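Local coordinates for protein starch synthase I (Hordeum vulgare, PDB 4HLN) that belongs to the starch synthases, plant glycosyltransferase-family enzymes built from two Rossmann-like domains, and carries a bound glycan in this structure, at residues Phe237-Thr240 and Leu241-Tyr244. Numbering follows the deposited sequence.
Sequences FRYT and LLCY
Leu241 lies over one face of the Phe237 ring, one turn further along helix 235-252: its CD1 is 3.7 Å from Phe237 CZ and its CD2 3.9 Å from Phe237 CE1, with CG over the face, offset toward CE1 and CZ. Both branches of the leucine fork therefore meet the phenyl group, and the two side chains cross at a slant. Phe237 reaches this place because CG stands anti to the backbone N (chi1 165°), and the ring also makes edge-to-face contacts with His196 and Phe192. In the backbone of the same turn, Leu241 N donates to Phe237 O at 3.1 Å, the first of four successive i to i+4 bonds, as in an alpha-helix.

Thr240 and Tyr244 repeat the spacing on another side of the helix. Their side chains run alongside each other in the same direction, and Thr240 CG2 meets the edge of the phenol ring, near its plane, 3.8 Å from Tyr244 CE2. Thr240 OG1 hydrogen-bonds to Gln236 O, which fixes the rotation of the side chain and leaves the methyl to meet the ring. Tyr244 N to Thr240 O is the straightest of the four bonds, with an N-H...O angle of 175°.

Cys243 N approaches Tyr239 O from above the carbonyl plane and also bonds weakly to Thr240 O (123°), which thus receives two donors. The Tyr239 ring meets Leu242 CD2 at its edge, in plane, 4.0 Å from Tyr239 CD2, and stacks edge-to-face with His272.

Through Leu241 and Tyr244 the helix packs against both strand 181-190 and helix 276-284. Backbone bonds set the spacing, side-chain contacts are apolar, and the buried hydroxyls find partners elsewhere: Tyr244 OH with Leu316 O, Tyr239 OH with Phe229 O and Tyr168 OH.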
# COMPACT_ATOMS: atom_id res chain seq x y z
N PHE A 237 -10.56 -2.31 -22.58
CA PHE A 237 -11.43 -1.28 -23.10
C PHE A 237 -12.00 -0.37 -22.00
O PHE A 237 -12.01 0.87 -22.13
CB PHE A 237 -12.55 -1.93 -23.93
CG PHE A 237 -13.70 -1.01 -24.22
CD1 PHE A 237 -13.54 0.09 -25.04
CD2 PHE A 237 -14.95 -1.26 -23.66
CE1 PHE A 237 -14.62 0.94 -25.30
CE2 PHE A 237 -16.03 -0.42 -23.93
CZ PHE A 237 -15.88 0.68 -24.74
N ARG A 238 -12.49 -0.99 -20.92
CA ARG A 238 -13.13 -0.25 -19.84
C ARG A 238 -12.15 0.76 -19.26
O ARG A 238 -12.49 1.92 -19.04
CB ARG A 238 -13.60 -1.17 -18.71
CG ARG A 238 -14.74 -2.11 -19.05
CD ARG A 238 -14.70 -3.32 -18.13
NE ARG A 238 -15.63 -3.24 -17.01
CZ ARG A 238 -15.35 -3.64 -15.78
NH1 ARG A 238 -14.16 -4.13 -15.51
NH2 ARG A 238 -16.26 -3.53 -14.81
N TYR A 239 -10.93 0.31 -19.00
CA TYR A 239 -9.97 1.14 -18.30
C TYR A 239 -9.24 2.13 -19.21
O TYR A 239 -8.72 3.14 -18.76
CB TYR A 239 -9.07 0.28 -17.43
CG TYR A 239 -9.90 -0.33 -16.34
CD1 TYR A 239 -10.24 -1.67 -16.35
CD2 TYR A 239 -10.43 0.48 -15.33
CE1 TYR A 239 -11.05 -2.21 -15.34
CE2 TYR A 239 -11.23 -0.03 -14.34
CZ TYR A 239 -11.54 -1.38 -14.34
OH TYR A 239 -12.34 -1.88 -13.33
N THR A 240 -9.26 1.84 -20.50
CA THR A 240 -8.91 2.81 -21.52
C THR A 240 -9.86 4.03 -21.43
O THR A 240 -9.41 5.18 -21.49
CB THR A 240 -8.96 2.16 -22.93
OG1 THR A 240 -7.92 1.19 -23.02
CG2 THR A 240 -8.76 3.17 -24.04
N LEU A 241 -11.16 3.77 -21.29
CA LEU A 241 -12.13 4.85 -21.18
C LEU A 241 -11.81 5.69 -19.96
O LEU A 241 -11.80 6.93 -20.02
CB LEU A 241 -13.55 4.32 -21.06
CG LEU A 241 -14.11 3.57 -22.27
CD1 LEU A 241 -15.57 3.18 -22.04
CD2 LEU A 241 -13.95 4.39 -23.53
N LEU A 242 -11.53 4.99 -18.85
CA LEU A 242 -11.22 5.63 -17.59
C LEU A 242 -10.10 6.63 -17.80
O LEU A 242 -10.17 7.75 -17.30
CB LEU A 242 -10.77 4.59 -16.56
CG LEU A 242 -10.31 5.26 -15.27
CD1 LEU A 242 -11.41 6.19 -14.72
CD2 LEU A 242 -9.88 4.27 -14.23
N CYS A 243 -9.08 6.22 -18.54
CA CYS A 243 -7.87 7.01 -18.67
C CYS A 243 -8.07 8.25 -19.54
O CYS A 243 -7.65 9.33 -19.16
CB CYS A 243 -6.72 6.14 -19.18
SG CYS A 243 -6.01 5.05 -17.90
N TYR A 244 -8.72 8.09 -20.68
CA TYR A 244 -9.07 9.24 -21.51
C TYR A 244 -9.92 10.26 -20.73
O TYR A 244 -9.67 11.47 -20.78
CB TYR A 244 -9.83 8.80 -22.77
CG TYR A 244 -8.93 8.37 -23.90
CD1 TYR A 244 -8.34 9.32 -24.75
CD2 TYR A 244 -8.67 7.01 -24.15
CE1 TYR A 244 -7.52 8.94 -25.79
CE2 TYR A 244 -7.84 6.62 -25.19
CZ TYR A 244 -7.27 7.59 -26.00
OH TYR A 244 -6.45 7.23 -27.03